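Local structure of vacuolar-sorting protein BRO1 (Saccharomyces cerevisiae, 1ZB1) at residues 144-153 / 189-200. The protein sorts cargo proteins into the intralumenal vesicles of multivesicular bodies and recruits the deubiquitinase DOA4 to endosomes, its Bro1 domain possibly binding SNF7. Sequence-based numbering, arbitrary orientation.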
ATOM      1  N   ASP A 144      -8.198  -1.376  17.000  1.00 57.46           N
ATOM      2  CA  ASP A 144      -7.222  -0.392  17.460  1.00 54.48           C
ATOM      3  C   ASP A 144      -6.133  -0.124  16.422  1.00 50.81           C
ATOM      4  O   ASP A 144      -5.008   0.242  16.774  1.00 51.49           O
ATOM      5  CB  ASP A 144      -6.575  -0.874  18.758  1.00 56.67           C
ATOM      6  CG  ASP A 144      -5.682  -2.078  18.546  1.00 57.78           C
ATOM      7  OD1 ASP A 144      -6.162  -3.081  17.979  1.00 58.79           O
ATOM      8  OD2 ASP A 144      -4.500  -2.020  18.945  1.00 59.74           O
ATOM      9  N   TYR A 145      -6.471  -0.319  15.151  1.00 45.72           N
ATOM     10  CA  TYR A 145      -5.538  -0.094  14.047  1.00 40.72           C
ATOM     11  C   TYR A 145      -4.463  -1.165  13.910  1.00 37.32           C
ATOM     12  O   TYR A 145      -3.807  -1.253  12.877  1.00 32.51           O
ATOM     13  CB  TYR A 145      -4.871   1.281  14.186  1.00 40.79           C
ATOM     14  CG  TYR A 145      -5.815   2.446  13.977  1.00 41.65           C
ATOM     15  CD1 TYR A 145      -5.537   3.698  14.521  1.00 41.28           C
ATOM     16  CD2 TYR A 145      -6.986   2.299  13.234  1.00 42.07           C
ATOM     17  CE1 TYR A 145      -6.405   4.776  14.335  1.00 41.73           C
ATOM     18  CE2 TYR A 145      -7.859   3.371  13.041  1.00 42.32           C
ATOM     19  CZ  TYR A 145      -7.560   4.603  13.595  1.00 41.38           C
ATOM     20  OH  TYR A 145      -8.419   5.661  13.412  1.00 41.52           O
ATOM     21  N   LYS A 146      -4.285  -1.977  14.948  1.00 34.80           N
ATOM     22  CA  LYS A 146      -3.276  -3.034  14.927  1.00 34.19           C
ATOM     23  C   LYS A 146      -3.331  -3.897  13.656  1.00 30.68           C
ATOM     24  O   LYS A 146      -2.325  -4.052  12.950  1.00 28.17           O
ATOM     25  CB  LYS A 146      -3.436  -3.925  16.164  1.00 36.28           C
ATOM     26  CG  LYS A 146      -2.509  -5.130  16.195  1.00 39.56           C
ATOM     27  CD  LYS A 146      -2.819  -6.057  17.370  1.00 42.75           C
ATOM     28  CE  LYS A 146      -2.381  -5.464  18.704  1.00 44.62           C
ATOM     29  NZ  LYS A 146      -3.059  -4.181  19.041  1.00 45.89           N
ATOM     30  N   ASN A 147      -4.503  -4.456  13.373  1.00 28.33           N
ATOM     31  CA  ASN A 147      -4.683  -5.313  12.203  1.00 27.52           C
ATOM     32  C   ASN A 147      -4.505  -4.553  10.887  1.00 25.16           C
ATOM     33  O   ASN A 147      -3.855  -5.040   9.961  1.00 24.04           O
ATOM     34  CB  ASN A 147      -6.074  -5.949  12.224  1.00 30.06           C
ATOM     35  CG  ASN A 147      -6.326  -6.826  11.014  1.00 32.44           C
ATOM     36  OD1 ASN A 147      -5.958  -8.001  10.998  1.00 39.92           O
ATOM     37  ND2 ASN A 147      -6.936  -6.251   9.979  1.00 33.91           N
ATOM     38  N   SER A 148      -5.099  -3.370  10.806  1.00 23.78           N
ATOM     39  CA  SER A 148      -5.004  -2.554   9.601  1.00 24.15           C
ATOM     40  C   SER A 148      -3.565  -2.173   9.288  1.00 22.53           C
ATOM     41  O   SER A 148      -3.168  -2.136   8.127  1.00 21.25           O
ATOM     42  CB  SER A 148      -5.850  -1.291   9.755  1.00 23.17           C
ATOM     43  OG  SER A 148      -7.218  -1.630   9.870  1.00 22.98           O
ATOM     44  N   ILE A 149      -2.785  -1.882  10.327  1.00 21.24           N
ATOM     45  CA  ILE A 149      -1.385  -1.513  10.138  1.00 19.70           C
ATOM     46  C   ILE A 149      -0.616  -2.709   9.574  1.00 20.91           C
ATOM     47  O   ILE A 149       0.155  -2.577   8.612  1.00 19.97           O
ATOM     48  CB  ILE A 149      -0.738  -1.058  11.482  1.00 19.42           C
ATOM     49  CG1 ILE A 149      -1.301   0.308  11.887  1.00 18.99           C
ATOM     50  CG2 ILE A 149       0.784  -0.982  11.344  1.00 19.25           C
ATOM     51  CD1 ILE A 149      -0.764   0.835  13.208  1.00 18.77           C
ATOM     52  N   ALA A 150      -0.838  -3.875  10.173  1.00 18.38           N
ATOM     53  CA  ALA A 150      -0.171  -5.102   9.746  1.00 19.68           C
ATOM     54  C   ALA A 150      -0.478  -5.457   8.288  1.00 18.62           C
ATOM     55  O   ALA A 150       0.399  -5.915   7.558  1.00 17.76           O
ATOM     56  CB  ALA A 150      -0.576  -6.254  10.661  1.00 19.20           C
ATOM     57  N   ASN A 151      -1.723  -5.254   7.869  1.00 18.94           N
ATOM     58  CA  ASN A 151      -2.111  -5.565   6.498  1.00 20.80           C
ATOM     59  C   ASN A 151      -1.596  -4.539   5.483  1.00 18.82           C
ATOM     60  O   ASN A 151      -1.239  -4.898   4.362  1.00 21.21           O
ATOM     61  CB  ASN A 151      -3.633  -5.736   6.411  1.00 19.80           C
ATOM     62  CG  ASN A 151      -4.079  -7.140   6.818  1.00 24.44           C
ATOM     63  OD1 ASN A 151      -3.889  -8.102   6.070  1.00 22.99           O
ATOM     64  ND2 ASN A 151      -4.651  -7.266   8.015  1.00 22.08           N
ATOM     65  N   LEU A 152      -1.549  -3.268   5.866  1.00 19.01           N
ATOM     66  CA  LEU A 152      -1.017  -2.246   4.962  1.00 19.10           C
ATOM     67  C   LEU A 152       0.489  -2.471   4.811  1.00 19.29           C
ATOM     68  O   LEU A 152       1.074  -2.196   3.760  1.00 17.94           O
ATOM     69  CB  LEU A 152      -1.287  -0.843   5.513  1.00 20.51           C
ATOM     70  CG  LEU A 152      -2.728  -0.335   5.361  1.00 23.76           C
ATOM     71  CD1 LEU A 152      -2.916   0.938   6.168  1.00 22.81           C
ATOM     72  CD2 LEU A 152      -3.032  -0.077   3.884  1.00 24.81           C
ATOM     73  N   THR A 153       1.116  -2.980   5.867  1.00 18.43           N
ATOM     74  CA  THR A 153       2.544  -3.257   5.838  1.00 18.79           C
ATOM     75  C   THR A 153       2.816  -4.372   4.829  1.00 19.78           C
ATOM     76  O   THR A 153       3.777  -4.297   4.055  1.00 20.69           O
ATOM     77  CB  THR A 153       3.058  -3.667   7.248  1.00 19.95           C
ATOM     78  OG1 THR A 153       2.973  -2.534   8.127  1.00 19.93           O
ATOM     79  CG2 THR A 153       4.510  -4.143   7.187  1.00 20.34           C
ATOM     80  N   GLU A 189       0.496   5.235   4.571  1.00 17.56           N
ATOM     81  CA  GLU A 189      -0.749   5.003   5.303  1.00 19.52           C
ATOM     82  C   GLU A 189      -0.529   4.161   6.555  1.00 18.83           C
ATOM     83  O   GLU A 189      -1.160   4.400   7.588  1.00 17.09           O
ATOM     84  CB  GLU A 189      -1.801   4.341   4.405  1.00 18.86           C
ATOM     85  CG  GLU A 189      -2.261   5.217   3.242  1.00 20.90           C
ATOM     86  CD  GLU A 189      -3.399   4.604   2.449  1.00 20.87           C
ATOM     87  OE1 GLU A 189      -3.495   3.359   2.408  1.00 22.74           O
ATOM     88  OE2 GLU A 189      -4.195   5.364   1.854  1.00 21.80           O
ATOM     89  N   ALA A 190       0.360   3.173   6.470  1.00 18.61           N
ATOM     90  CA  ALA A 190       0.647   2.334   7.629  1.00 18.26           C
ATOM     91  C   ALA A 190       1.224   3.206   8.756  1.00 20.22           C
ATOM     92  O   ALA A 190       0.788   3.116   9.906  1.00 20.05           O
ATOM     93  CB  ALA A 190       1.634   1.228   7.251  1.00 18.75           C
ATOM     94  N   GLN A 191       2.197   4.046   8.413  1.00 19.98           N
ATOM     95  CA  GLN A 191       2.833   4.954   9.378  1.00 22.03           C
ATOM     96  C   GLN A 191       1.773   5.896   9.956  1.00 23.49           C
ATOM     97  O   GLN A 191       1.716   6.123  11.165  1.00 24.40           O
ATOM     98  CB  GLN A 191       3.932   5.773   8.685  1.00 21.70           C
ATOM     99  CG  GLN A 191       4.645   6.824   9.564  1.00 21.91           C
ATOM    100  CD  GLN A 191       5.516   6.205  10.651  1.00 26.70           C
ATOM    101  OE1 GLN A 191       5.961   5.067  10.527  1.00 28.96           O
ATOM    102  NE2 GLN A 191       5.778   6.965  11.717  1.00 24.19           N
ATOM    103  N   GLU A 192       0.932   6.438   9.081  1.00 22.87           N
ATOM    104  CA  GLU A 192      -0.126   7.347   9.506  1.00 22.43           C
ATOM    105  C   GLU A 192      -1.049   6.692  10.538  1.00 21.74           C
ATOM    106  O   GLU A 192      -1.385   7.304  11.557  1.00 21.78           O
ATOM    107  CB  GLU A 192      -0.931   7.813   8.289  1.00 21.99           C
ATOM    108  CG  GLU A 192      -2.207   8.559   8.630  1.00 20.99           C
ATOM    109  CD  GLU A 192      -2.919   9.094   7.399  1.00 23.13           C
ATOM    110  OE1 GLU A 192      -2.862   8.441   6.335  1.00 20.31           O
ATOM    111  OE2 GLU A 192      -3.554  10.161   7.503  1.00 23.00           O
ATOM    112  N   LEU A 193      -1.458   5.452  10.285  1.00 20.88           N
ATOM    113  CA  LEU A 193      -2.334   4.746  11.222  1.00 22.48           C
ATOM    114  C   LEU A 193      -1.624   4.498  12.557  1.00 23.81           C
ATOM    115  O   LEU A 193      -2.263   4.456  13.613  1.00 23.57           O
ATOM    116  CB  LEU A 193      -2.799   3.418  10.614  1.00 23.52           C
ATOM    117  CG  LEU A 193      -4.253   3.322  10.119  1.00 27.29           C
ATOM    118  CD1 LEU A 193      -4.703   4.627   9.493  1.00 25.99           C
ATOM    119  CD2 LEU A 193      -4.379   2.173   9.134  1.00 27.89           C
ATOM    120  N   PHE A 194      -0.304   4.348  12.511  1.00 24.76           N
ATOM    121  CA  PHE A 194       0.471   4.116  13.730  1.00 27.46           C
ATOM    122  C   PHE A 194       0.400   5.365  14.611  1.00 29.14           C
ATOM    123  O   PHE A 194       0.231   5.274  15.832  1.00 29.81           O
ATOM    124  CB  PHE A 194       1.929   3.800  13.388  1.00 28.23           C
ATOM    125  CG  PHE A 194       2.748   3.369  14.574  1.00 30.62           C
ATOM    126  CD1 PHE A 194       2.567   2.111  15.141  1.00 32.09           C
ATOM    127  CD2 PHE A 194       3.684   4.226  15.140  1.00 29.32           C
ATOM    128  CE1 PHE A 194       3.308   1.711  16.257  1.00 33.06           C
ATOM    129  CE2 PHE A 194       4.431   3.838  16.258  1.00 31.62           C
ATOM    130  CZ  PHE A 194       4.240   2.578  16.815  1.00 33.15           C
ATOM    131  N   VAL A 195       0.533   6.532  13.986  1.00 29.51           N
ATOM    132  CA  VAL A 195       0.453   7.799  14.709  1.00 31.52           C
ATOM    133  C   VAL A 195      -0.932   7.934  15.345  1.00 32.07           C
ATOM    134  O   VAL A 195      -1.053   8.223  16.537  1.00 29.34           O
ATOM    135  CB  VAL A 195       0.678   9.003  13.766  1.00 34.06           C
ATOM    136  CG1 VAL A 195       0.354  10.301  14.493  1.00 36.54           C
ATOM    137  CG2 VAL A 195       2.119   9.022  13.282  1.00 36.33           C
ATOM    138  N   LEU A 196      -1.973   7.725  14.543  1.00 30.69           N
ATOM    139  CA  LEU A 196      -3.343   7.821  15.033  1.00 33.11           C
ATOM    140  C   LEU A 196      -3.578   6.886  16.214  1.00 35.36           C
ATOM    141  O   LEU A 196      -4.334   7.209  17.133  1.00 34.89           O
ATOM    142  CB  LEU A 196      -4.338   7.499  13.913  1.00 32.50           C
ATOM    143  CG  LEU A 196      -4.786   8.660  13.018  1.00 33.99           C
ATOM    144  CD1 LEU A 196      -3.586   9.390  12.471  1.00 34.07           C
ATOM    145  CD2 LEU A 196      -5.649   8.127  11.879  1.00 33.52           C
ATOM    146  N   LYS A 197      -2.928   5.728  16.186  1.00 36.09           N
ATOM    147  CA  LYS A 197      -3.070   4.758  17.264  1.00 38.81           C
ATOM    148  C   LYS A 197      -2.540   5.303  18.592  1.00 39.03           C
ATOM    149  O   LYS A 197      -3.236   5.257  19.604  1.00 38.95           O
ATOM    150  CB  LYS A 197      -2.335   3.463  16.918  1.00 38.66           C
ATOM    151  CG  LYS A 197      -2.348   2.433  18.037  1.00 40.91           C
ATOM    152  CD  LYS A 197      -1.579   1.179  17.656  1.00 41.80           C
ATOM    153  CE  LYS A 197      -1.492   0.215  18.829  1.00 42.52           C
ATOM    154  NZ  LYS A 197      -2.839  -0.113  19.374  1.00 43.60           N
ATOM    155  N   LEU A 198      -1.313   5.814  18.589  1.00 40.56           N
ATOM    156  CA  LEU A 198      -0.725   6.348  19.814  1.00 43.47           C
ATOM    157  C   LEU A 198      -1.529   7.514  20.371  1.00 45.41           C
ATOM    158  O   LEU A 198      -1.552   7.738  21.583  1.00 45.17           O
ATOM    159  CB  LEU A 198       0.722   6.789  19.580  1.00 43.81           C
ATOM    160  CG  LEU A 198       1.737   5.710  19.190  1.00 45.62           C
ATOM    161  CD1 LEU A 198       3.134   6.263  19.390  1.00 46.59           C
ATOM    162  CD2 LEU A 198       1.551   4.460  20.040  1.00 46.70           C
ATOM    163  N   LEU A 199      -2.186   8.257  19.486  1.00 47.33           N
ATOM    164  CA  LEU A 199      -2.999   9.394  19.900  1.00 49.76           C
ATOM    165  C   LEU A 199      -4.292   8.932  20.565  1.00 51.91           C
ATOM    166  O   LEU A 199      -5.042   9.743  21.106  1.00 52.30           O
ATOM    167  CB  LEU A 199      -3.308  10.288  18.694  1.00 50.06           C
ATOM    168  CG  LEU A 199      -2.251  11.342  18.332  1.00 50.17           C
ATOM    169  CD1 LEU A 199      -0.863  10.721  18.303  1.00 51.75           C
ATOM    170  CD2 LEU A 199      -2.594  11.958  16.987  1.00 49.74           C
ATOM    171  N   ASN A 200      -4.550   7.627  20.518  1.00 54.66           N
ATOM    172  CA  ASN A 200      -5.738   7.055  21.144  1.00 57.13           C
ATOM    173  C   ASN A 200      -5.358   6.488  22.507  1.00 58.61           C
ATOM    174  O   ASN A 200      -6.221   6.156  23.317  1.00 59.12           O
ATOM    175  CB  ASN A 200      -6.337   5.940  20.281  1.00 57.98           C
ATOM    176  CG  ASN A 200      -7.095   6.472  19.082  1.00 58.70           C
ATOM    177  OD1 ASN A 200      -7.906   7.390  19.204  1.00 59.15           O
ATOM    178  ND2 ASN A 200      -6.843   5.890  17.916  1.00 59.43           N
TER
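Lys197 sets out with CG anti to its backbone N (chi1 176°), stays extended as far as CE and turns only at the last bond, so its methylenes run past the carbonyl oxygen of Asp144 and its ammonium reaches that residue's carboxylate. Tyr145, in the N-cap position of helix 146-165, has CG anti to its carbonyl carbon, which swings the ring across to helix 176-198. Leu193 CG lies over one ring face, off its centre, while the backbone N of Lys197 sits at the edge; Tyr145 CE1 presses on Leu196 CB at 3.4 Å.

Segments 146-153 and 189-198 run nearly antiparallel (162°), their axes approaching to 8.8 Å. One turn on from Tyr145, Ile149 lies alongside Leu193, the two pointing opposite ways, with Ile149 CG1 3.7 Å from Leu193 CB, and Ile149 CD1 reaches the backbone of Phe194 at the edge of its ring. Leu152 crosses Leu193 nearly at a right angle, its CD1 3.5 Å from Leu193 CD2, and rests its CB on the methyl of Ala190. Ser148 touches Leu193 through CB, its hydroxyl bonded to Ala137 O.

At the polar end, Asp144 OD2 forms salt bridges with both Lys197 NZ and Lys146 NZ, each at 2.6 Å. Lys197 approaches from the anti side of the carboxylate, 18° out of its plane, and adds a weak bond to Asp144 O. Lys146 NZ and Lys197 NZ are 4.1 Å apart, a closeness probably allowed by the one oxygen that holds both. The contact thus joins consecutive helices of the all-helical Bro1 domain into an antiparallel hairpin, apolar along its seam and closed by charge at its partly exposed end.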